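Local atomic coordinates of sialidase domain-containing protein (Dyadobacter fermentans, PDB entry 5HX0), a protein that is of unknown function but has a sialidase-like, BNR repeat-like beta-propeller domain, and so may bind or act on sugars. Residues V166-Y171 with Y197-E202; P189-E194 with S236-I241; L221-A226 with N264-Y269. One frame throughout, in Å; residues are numbered along the deposited sequence.

Contact 1. Residues V166-Y171 with Y197-E202; sequences VFLGGY and YTAMGE
Val-166 meets the loop first: its CG1, placed anti to the backbone N (chi1 -179°), lies 3.5 Å from Ala-199 CB. At Phe-167 it is the backbone that does the joining. Its O takes a weak hydrogen bond from Ala-199 N (3.3 Å, N-H...O angle 129°) and a CA-H...O contact from Thr-198, and water 1 donates to Phe-167 O (2.9 Å) and to Tyr-197 O (2.7 Å). Leu-168 then reaches across with one branch, CD2, which sits 3.7 Å from Ala-199 CB and also 3.7 Å from CE of selenomethionine Met-200, whose chain bends at its third torsion. Leu-168 O packs on Thr-198 CG2 (3.4 Å). A type I turn from Thr-198 to Gly-201 and an ST turn shape the loop, and Thr-198 N also bonds Glu-202 O. Thr-198 OG1 accepts from Met-200 N and also from Glu-202 N, so two N-H groups hold the hydroxyl oxygen, while CG2, on the other branch, lies against Leu-168 O. Strand 165-175 runs beside strand 137-145 within one propeller blade, and Ala-199 and Leu-168 both also touch Ala-145 of that neighbour, while Met-200 continues onto Phe-84 of the second subunit.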
loop_
_atom_site.group_PDB
_atom_site.type_symbol
_atom_site.label_atom_id
_atom_site.label_comp_id
_atom_site.label_asym_id
_atom_site.label_seq_id
_atom_site.Cartn_x
_atom_site.Cartn_y
_atom_site.Cartn_z
ATOM N N VAL A 166 14.473 3.239 -9.526
ATOM C CA VAL A 166 15.403 2.143 -9.780
ATOM C C VAL A 166 14.620 0.838 -9.806
ATOM O O VAL A 166 13.886 0.521 -8.862
ATOM C CB VAL A 166 16.528 2.099 -8.733
ATOM C CG1 VAL A 166 17.501 0.956 -9.038
ATOM C CG2 VAL A 166 17.255 3.438 -8.698
ATOM N N PHE A 167 14.804 0.077 -10.876
ATOM C CA PHE A 167 13.994 -1.104 -11.151
ATOM C C PHE A 167 14.194 -2.185 -10.086
ATOM O O PHE A 167 15.318 -2.442 -9.638
ATOM C CB PHE A 167 14.373 -1.630 -12.542
ATOM C CG PHE A 167 13.398 -2.621 -13.121
ATOM C CD1 PHE A 167 12.050 -2.480 -12.917
ATOM C CD2 PHE A 167 13.850 -3.664 -13.921
ATOM C CE1 PHE A 167 11.147 -3.401 -13.469
ATOM C CE2 PHE A 167 12.972 -4.581 -14.470
ATOM C CZ PHE A 167 11.618 -4.447 -14.241
ATOM N N LEU A 168 13.099 -2.829 -9.670
ATOM C CA LEU A 168 13.212 -3.952 -8.731
ATOM C C LEU A 168 13.001 -5.315 -9.373
ATOM O O LEU A 168 13.247 -6.336 -8.709
ATOM C CB LEU A 168 12.207 -3.815 -7.579
ATOM C CG LEU A 168 12.368 -2.632 -6.629
ATOM C CD1 LEU A 168 11.106 -2.502 -5.750
ATOM C CD2 LEU A 168 13.627 -2.835 -5.777
ATOM N N GLY A 169 12.516 -5.367 -10.605
ATOM C CA GLY A 169 12.218 -6.662 -11.179
ATOM C C GLY A 169 10.983 -7.294 -10.554
ATOM O O GLY A 169 10.189 -6.645 -9.866
ATOM N N GLY A 170 10.845 -8.603 -10.784
ATOM C CA GLY A 170 9.573 -9.259 -10.603
ATOM C C GLY A 170 9.276 -9.744 -9.187
ATOM O O GLY A 170 10.159 -9.925 -8.343
ATOM N N TYR A 171 7.982 -9.947 -8.939
ATOM C CA TYR A 171 7.495 -10.666 -7.770
ATOM C C TYR A 171 6.101 -11.173 -8.114
ATOM O O TYR A 171 5.413 -10.588 -8.948
ATOM C CB TYR A 171 7.464 -9.798 -6.505
ATOM C CG TYR A 171 7.113 -8.316 -6.639
ATOM C CD1 TYR A 171 5.787 -7.874 -6.632
ATOM C CD2 TYR A 171 8.117 -7.367 -6.689
ATOM C CE1 TYR A 171 5.479 -6.507 -6.701
ATOM C CE2 TYR A 171 7.834 -6.016 -6.767
ATOM C CZ TYR A 171 6.526 -5.589 -6.771
ATOM O OH TYR A 171 6.296 -4.232 -6.823
ATOM N N TYR A 197 21.066 -5.522 -11.491
ATOM C CA TYR A 197 20.776 -5.725 -10.079
ATOM C C TYR A 197 19.579 -4.868 -9.679
ATOM O O TYR A 197 19.349 -3.801 -10.253
ATOM C CB TYR A 197 21.988 -5.357 -9.205
ATOM C CG TYR A 197 23.163 -6.288 -9.433
ATOM C CD1 TYR A 197 23.267 -7.481 -8.728
ATOM C CD2 TYR A 197 24.140 -5.989 -10.370
ATOM C CE1 TYR A 197 24.317 -8.361 -8.941
ATOM C CE2 TYR A 197 25.207 -6.866 -10.593
ATOM C CZ TYR A 197 25.285 -8.047 -9.871
ATOM O OH TYR A 197 26.328 -8.928 -10.068
ATOM N N THR A 198 18.823 -5.337 -8.681
ATOM C CA THR A 198 17.715 -4.548 -8.147
ATOM C C THR A 198 18.225 -3.343 -7.356
ATOM O O THR A 198 19.402 -3.233 -7.024
ATOM C CB THR A 198 16.835 -5.370 -7.206
ATOM O OG1 THR A 198 17.522 -5.555 -5.957
ATOM C CG2 THR A 198 16.473 -6.730 -7.804
ATOM N N ALA A 199 17.290 -2.463 -6.979
ATOM C CA ALA A 199 17.658 -1.329 -6.141
ATOM C C ALA A 199 18.185 -1.747 -4.772
ATOM O O ALA A 199 18.699 -0.900 -4.032
ATOM C CB ALA A 199 16.465 -0.404 -5.957
HETATM N N MSE A 200 18.079 -3.018 -4.412
HETATM C CA MSE A 200 18.536 -3.431 -3.099
HETATM C C MSE A 200 19.716 -4.359 -3.229
HETATM O O MSE A 200 20.079 -5.045 -2.278
HETATM C CB MSE A 200 17.376 -4.075 -2.332
HETATM C CG MSE A 200 16.092 -3.245 -2.505
HETATM SE SE MSE A 200 14.654 -3.703 -1.238
HETATM C CE MSE A 200 13.562 -4.675 -2.516
ATOM N N GLY A 201 20.300 -4.397 -4.425
ATOM C CA GLY A 201 21.537 -5.117 -4.651
ATOM C C GLY A 201 21.410 -6.587 -4.981
ATOM O O GLY A 201 22.435 -7.273 -5.039
ATOM N N GLU A 202 20.203 -7.098 -5.192
ATOM C CA GLU A 202 20.031 -8.495 -5.555
ATOM C C GLU A 202 20.117 -8.638 -7.069
ATOM O O GLU A 202 19.852 -7.691 -7.813
ATOM C CB GLU A 202 18.679 -9.017 -5.063
ATOM C CG GLU A 202 18.373 -8.699 -3.605
ATOM C CD GLU A 202 18.882 -9.771 -2.655
ATOM O OE1 GLU A 202 18.759 -10.971 -2.992
ATOM O OE2 GLU A 202 19.410 -9.415 -1.574
HETATM O O HOH W 1 17.632 -2.053 -11.338
#

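Contact 2. Residues P189-E194 with S236-I241; sequences PHIEPE and SNHLLI
Ile-191 and Pro-193 pack on His-238 and Leu-240 in a largely apolar contact, with no hydrogen bond between the two segments, where the long loop following strand 183-186 lies against a strand of the next blade of the propeller. Pro-193 comes over one face of the His-238 imidazole in a CH-pi contact: CG stands 3.8 Å from the ring centroid, 27° off the normal, shifted toward the rim so that its closest ring atom is CE1 at 3.4 Å. Ile-191 forks between two partners. Its CD1 touches the base of the histidine, 3.9 Å from His-238 CB, approaching the ring obliquely, while CG2 meets Leu-240 CD2 at 3.7 Å. Chi1 of Ile-191 (55°) sets CG1 between the backbone N and the carbonyl carbon, which carries CD1 to the histidine while CG2 points to the leucine. Pro-189 adds a looser touch on the other methyl of Leu-240, CD1.

Polar bonds hold both sides in shape. His-238 NE2 donates to Ser-236 OG (2.6 Å), which lies 21° out of the ring plane, and ND1 bonds to Tyr-251 OH, so both nitrogens fix the rotation of the ring under the proline. In the loop, a type I turn from Ile-191 to Glu-194 is braced by His-190 NE2, which donates to Glu-194 O (2.8 Å). Strand 234-242 is flanked in its sheet by strands 220-229 and 250-256, and Ile-191 spans all three, resting also on Ala-226 and Tyr-251.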
loop_
_atom_site.group_PDB
_atom_site.type_symbol
_atom_site.label_atom_id
_atom_site.label_comp_id
_atom_site.label_asym_id
_atom_site.label_seq_id
_atom_site.Cartn_x
_atom_site.Cartn_y
_atom_site.Cartn_z
ATOM N N PRO A 189 13.209 -16.474 -10.341
ATOM C CA PRO A 189 14.669 -16.537 -10.402
ATOM C C PRO A 189 15.214 -15.382 -11.223
ATOM O O PRO A 189 14.552 -14.851 -12.121
ATOM C CB PRO A 189 14.939 -17.883 -11.085
ATOM C CG PRO A 189 13.701 -18.134 -11.915
ATOM C CD PRO A 189 12.571 -17.575 -11.093
ATOM N N HIS A 190 16.433 -14.983 -10.897
ATOM C CA HIS A 190 17.220 -14.222 -11.855
ATOM C C HIS A 190 17.688 -15.172 -12.954
ATOM O O HIS A 190 18.156 -16.272 -12.662
ATOM C CB HIS A 190 18.419 -13.574 -11.166
ATOM C CG HIS A 190 19.442 -13.063 -12.125
ATOM N ND1 HIS A 190 20.560 -13.789 -12.476
ATOM C CD2 HIS A 190 19.490 -11.920 -12.848
ATOM C CE1 HIS A 190 21.265 -13.104 -13.358
ATOM N NE2 HIS A 190 20.641 -11.965 -13.598
ATOM N N ILE A 191 17.551 -14.775 -14.209
ATOM C CA ILE A 191 17.978 -15.636 -15.309
ATOM C C ILE A 191 19.265 -15.080 -15.905
ATOM O O ILE A 191 19.503 -13.864 -15.917
ATOM C CB ILE A 191 16.884 -15.821 -16.384
ATOM C CG1 ILE A 191 16.397 -14.474 -16.918
ATOM C CG2 ILE A 191 15.712 -16.626 -15.795
ATOM C CD1 ILE A 191 15.645 -14.584 -18.251
ATOM N N GLU A 192 20.113 -15.998 -16.378
ATOM C CA GLU A 192 21.464 -15.648 -16.816
ATOM C C GLU A 192 21.533 -14.492 -17.810
ATOM O O GLU A 192 22.444 -13.662 -17.678
ATOM C CB GLU A 192 22.143 -16.900 -17.398
ATOM C CG GLU A 192 23.619 -16.731 -17.744
ATOM C CD GLU A 192 24.222 -17.977 -18.389
ATOM O OE1 GLU A 192 23.464 -18.930 -18.683
ATOM O OE2 GLU A 192 25.457 -18.003 -18.601
ATOM N N PRO A 193 20.649 -14.366 -18.802
ATOM C CA PRO A 193 20.772 -13.232 -19.738
ATOM C C PRO A 193 20.598 -11.862 -19.104
ATOM O O PRO A 193 21.085 -10.878 -19.668
ATOM C CB PRO A 193 19.665 -13.507 -20.765
ATOM C CG PRO A 193 19.496 -14.994 -20.719
ATOM C CD PRO A 193 19.655 -15.349 -19.274
ATOM N N GLU A 194 19.921 -11.759 -17.964
ATOM C CA GLU A 194 19.614 -10.470 -17.343
ATOM C C GLU A 194 20.848 -9.879 -16.665
ATOM O O GLU A 194 21.446 -10.517 -15.797
ATOM C CB GLU A 194 18.494 -10.652 -16.312
ATOM C CG GLU A 194 18.248 -9.451 -15.409
ATOM C CD GLU A 194 17.707 -8.256 -16.198
ATOM O OE1 GLU A 194 16.655 -8.415 -16.854
ATOM O OE2 GLU A 194 18.339 -7.178 -16.184
ATOM N N SER A 236 15.567 -9.301 -24.452
ATOM C CA SER A 236 15.208 -10.530 -25.152
ATOM C C SER A 236 14.206 -11.304 -24.299
ATOM O O SER A 236 14.045 -11.032 -23.106
ATOM C CB SER A 236 16.460 -11.392 -25.437
ATOM O OG SER A 236 17.159 -11.618 -24.219
ATOM N N ASN A 237 13.535 -12.274 -24.920
ATOM C CA ASN A 237 12.524 -13.091 -24.263
ATOM C C ASN A 237 13.041 -14.509 -24.052
ATOM O O ASN A 237 13.795 -15.050 -24.877
ATOM C CB ASN A 237 11.221 -13.153 -25.078
ATOM C CG ASN A 237 10.387 -11.880 -24.958
ATOM O OD1 ASN A 237 9.899 -11.361 -25.958
ATOM N ND2 ASN A 237 10.228 -11.370 -23.730
ATOM N N HIS A 238 12.592 -15.108 -22.955
ATOM C CA HIS A 238 13.053 -16.401 -22.477
ATOM C C HIS A 238 11.867 -17.104 -21.831
ATOM O O HIS A 238 11.045 -16.459 -21.177
ATOM C CB HIS A 238 14.215 -16.206 -21.488
ATOM C CG HIS A 238 15.317 -15.375 -22.061
ATOM N ND1 HIS A 238 16.356 -15.925 -22.782
ATOM C CD2 HIS A 238 15.485 -14.034 -22.125
ATOM C CE1 HIS A 238 17.143 -14.960 -23.224
ATOM N NE2 HIS A 238 16.635 -13.802 -22.846
ATOM N N LEU A 239 11.756 -18.410 -22.055
ATOM C CA LEU A 239 10.657 -19.190 -21.497
ATOM C C LEU A 239 11.047 -19.761 -20.135
ATOM O O LEU A 239 12.046 -20.484 -20.020
ATOM C CB LEU A 239 10.266 -20.320 -22.444
ATOM C CG LEU A 239 9.153 -21.261 -21.962
ATOM C CD1 LEU A 239 7.836 -20.518 -21.808
ATOM C CD2 LEU A 239 9.002 -22.432 -22.921
ATOM N N LEU A 240 10.254 -19.450 -19.116
ATOM C CA LEU A 240 10.319 -20.137 -17.839
ATOM C C LEU A 240 9.174 -21.135 -17.736
ATOM O O LEU A 240 8.104 -20.960 -18.325
ATOM C CB LEU A 240 10.233 -19.171 -16.656
ATOM C CG LEU A 240 11.170 -17.966 -16.631
ATOM C CD1 LEU A 240 11.017 -17.225 -15.322
ATOM C CD2 LEU A 240 12.603 -18.396 -16.844
ATOM N N ILE A 241 9.403 -22.179 -16.959
ATOM C CA ILE A 241 8.423 -23.231 -16.762
ATOM C C ILE A 241 8.341 -23.538 -15.274
ATOM O O ILE A 241 9.372 -23.636 -14.598
ATOM C CB ILE A 241 8.816 -24.481 -17.570
ATOM C CG1 ILE A 241 8.689 -24.215 -19.078
ATOM C CG2 ILE A 241 8.050 -25.656 -17.082
ATOM C CD1 ILE A 241 9.008 -25.416 -19.943
#

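Contact 3. Residues L221-A226 with N264-Y269; sequences LWVVAA and NEASVY
Val-223 and Val-268 meet branch to branch, CG2 to CG2 at 3.7 Å, within a face-to-face packing of two strands that run antiparallel (177° between directions) with axes 6.3 Å apart. The bumps are staggered. Val-223 stands over the dip between Ala-266 and Val-268: its CG1 drops onto the small Ala-266 CB (3.6 Å), while its CG2 leans on the isopropyl group of Val-268. Val-268 fills the next hollow along, between Val-223 and Leu-221. With chi1 at 71°, its CG1 lies between the backbone N and the carbonyl carbon, and from there it presses on Leu-221 O (3.4 Å) and approaches Leu-221 CB (3.9 Å). At the other end the pieces are small, and Ala-225 CB rests against the backbone of Asn-264, 3.9 Å from its O.

Asn-264 folds back on its own chain, OD1 taking Glu-265 N in its carbonyl plane on a lone pair (2.6 Å), and its backbone O is bound by the amides of Asn-237 and Asn-208. No hydrogen bond runs directly between the strands. Water 2 instead accepts from Val-223 N (2.9 Å) and lies close to Ala-266 O, at the edge of the Trp-222 indole. The chemistry thus implies a blade-to-blade seam closed by interlocking aliphatic groups, with a single water taking up Val-223 N near Ala-266 O.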
loop_
_atom_site.group_PDB
_atom_site.type_symbol
_atom_site.label_atom_id
_atom_site.label_comp_id
_atom_site.label_asym_id
_atom_site.label_seq_id
_atom_site.Cartn_x
_atom_site.Cartn_y
_atom_site.Cartn_z
ATOM N N LEU A 221 3.661 -22.114 -18.272
ATOM C CA LEU A 221 4.571 -21.456 -19.199
ATOM C C LEU A 221 4.556 -19.957 -18.941
ATOM O O LEU A 221 3.493 -19.370 -18.757
ATOM C CB LEU A 221 4.132 -21.720 -20.642
ATOM C CG LEU A 221 3.908 -23.185 -20.967
ATOM C CD1 LEU A 221 3.271 -23.323 -22.336
ATOM C CD2 LEU A 221 5.242 -23.898 -20.916
ATOM N N TRP A 222 5.730 -19.334 -18.960
ATOM C CA TRP A 222 5.828 -17.897 -18.710
ATOM C C TRP A 222 6.972 -17.359 -19.551
ATOM O O TRP A 222 8.125 -17.758 -19.346
ATOM C CB TRP A 222 6.081 -17.617 -17.226
ATOM C CG TRP A 222 5.985 -16.173 -16.834
ATOM C CD1 TRP A 222 5.417 -15.151 -17.544
ATOM C CD2 TRP A 222 6.494 -15.594 -15.623
ATOM N NE1 TRP A 222 5.535 -13.964 -16.844
ATOM C CE2 TRP A 222 6.188 -14.216 -15.659
ATOM C CE3 TRP A 222 7.169 -16.118 -14.507
ATOM C CZ2 TRP A 222 6.531 -13.349 -14.625
ATOM C CZ3 TRP A 222 7.512 -15.265 -13.483
ATOM C CH2 TRP A 222 7.197 -13.890 -13.544
ATOM N N VAL A 223 6.679 -16.472 -20.495
ATOM C CA VAL A 223 7.742 -15.845 -21.282
ATOM C C VAL A 223 8.104 -14.509 -20.640
ATOM O O VAL A 223 7.279 -13.585 -20.596
ATOM C CB VAL A 223 7.336 -15.674 -22.748
ATOM C CG1 VAL A 223 8.426 -14.901 -23.522
ATOM C CG2 VAL A 223 7.091 -17.049 -23.378
ATOM N N VAL A 224 9.341 -14.406 -20.159
ATOM C CA VAL A 224 9.800 -13.246 -19.398
ATOM C C VAL A 224 10.762 -12.426 -20.248
ATOM O O VAL A 224 11.271 -12.870 -21.278
ATOM C CB VAL A 224 10.475 -13.632 -18.064
ATOM C CG1 VAL A 224 9.491 -14.338 -17.121
ATOM C CG2 VAL A 224 11.731 -14.489 -18.324
ATOM N N ALA A 225 11.001 -11.201 -19.800
ATOM C CA ALA A 225 11.900 -10.278 -20.468
ATOM C C ALA A 225 13.193 -10.196 -19.680
ATOM O O ALA A 225 13.200 -10.370 -18.460
ATOM C CB ALA A 225 11.272 -8.881 -20.576
ATOM N N ALA A 226 14.292 -9.919 -20.380
ATOM C CA ALA A 226 15.561 -9.708 -19.693
ATOM C C ALA A 226 16.367 -8.667 -20.453
ATOM O O ALA A 226 16.396 -8.679 -21.690
ATOM C CB ALA A 226 16.361 -11.017 -19.558
ATOM N N ASN A 264 10.208 -7.533 -25.529
ATOM C CA ASN A 264 9.927 -7.327 -24.110
ATOM C C ASN A 264 8.600 -7.976 -23.729
ATOM O O ASN A 264 8.578 -9.165 -23.383
ATOM C CB ASN A 264 9.989 -5.823 -23.732
ATOM C CG ASN A 264 9.328 -4.891 -24.766
ATOM O OD1 ASN A 264 8.128 -4.983 -25.019
ATOM N ND2 ASN A 264 10.099 -3.954 -25.310
ATOM N N GLU A 265 7.489 -7.248 -23.803
ATOM C CA GLU A 265 6.219 -7.795 -23.303
ATOM C C GLU A 265 5.731 -8.944 -24.186
ATOM O O GLU A 265 5.707 -8.829 -25.414
ATOM C CB GLU A 265 5.181 -6.675 -23.238
ATOM C CG GLU A 265 5.599 -5.664 -22.231
ATOM C CD GLU A 265 4.729 -4.436 -22.216
ATOM O OE1 GLU A 265 3.979 -4.189 -23.187
ATOM O OE2 GLU A 265 4.809 -3.701 -21.222
ATOM N N ALA A 266 5.360 -10.062 -23.566
ATOM C CA ALA A 266 5.058 -11.278 -24.313
ATOM C C ALA A 266 3.949 -12.043 -23.618
ATOM O O ALA A 266 3.995 -12.217 -22.396
ATOM C CB ALA A 266 6.305 -12.168 -24.424
ATOM N N SER A 267 2.964 -12.502 -24.389
ATOM C CA SER A 267 1.970 -13.458 -23.906
ATOM C C SER A 267 2.241 -14.817 -24.530
ATOM O O SER A 267 2.578 -14.903 -25.713
ATOM C CB SER A 267 0.548 -13.000 -24.247
ATOM O OG SER A 267 0.119 -11.968 -23.357
ATOM N N VAL A 268 2.085 -15.880 -23.751
ATOM C CA VAL A 268 2.412 -17.215 -24.227
ATOM C C VAL A 268 1.125 -18.022 -24.321
ATOM O O VAL A 268 0.130 -17.722 -23.649
ATOM C CB VAL A 268 3.471 -17.904 -23.333
ATOM C CG1 VAL A 268 2.891 -18.309 -21.949
ATOM C CG2 VAL A 268 4.115 -19.097 -24.078
ATOM N N TYR A 269 1.138 -19.037 -25.185
ATOM C CA TYR A 269 -0.058 -19.814 -25.485
ATOM C C TYR A 269 0.354 -21.223 -25.911
ATOM O O TYR A 269 1.381 -21.401 -26.567
ATOM C CB TYR A 269 -0.872 -19.094 -26.587
ATOM C CG TYR A 269 -2.154 -19.796 -26.954
ATOM C CD1 TYR A 269 -3.264 -19.706 -26.127
ATOM C CD2 TYR A 269 -2.253 -20.544 -28.129
ATOM C CE1 TYR A 269 -4.447 -20.366 -26.442
ATOM C CE2 TYR A 269 -3.446 -21.206 -28.465
ATOM C CZ TYR A 269 -4.536 -21.110 -27.597
ATOM O OH TYR A 269 -5.728 -21.747 -27.862
HETATM O O HOH W 2 4.230 -14.996 -20.856
#

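The three contacts span three successive blades of the propeller, contacts 2 and 3 sharing the middle one. Contact 1 ties the strand 165-175 blade to the long loop before strand 213-214; contact 2, centred about 15 Å away, uses an earlier part of that loop to cover the next blade; contact 3, about 9 Å from contact 2 between centres, packs that same blade on the following one. Contacts 2 and 3 meet through the neighbouring strands 220-229 and 234-242, where Leu-240 N probably bonds Trp-222 O. Along the chain contact 1 closes before contact 3 opens, whereas contact 2 crosses both. The propeller is thereby stitched from loop to blade to blade, from its periphery toward its centre.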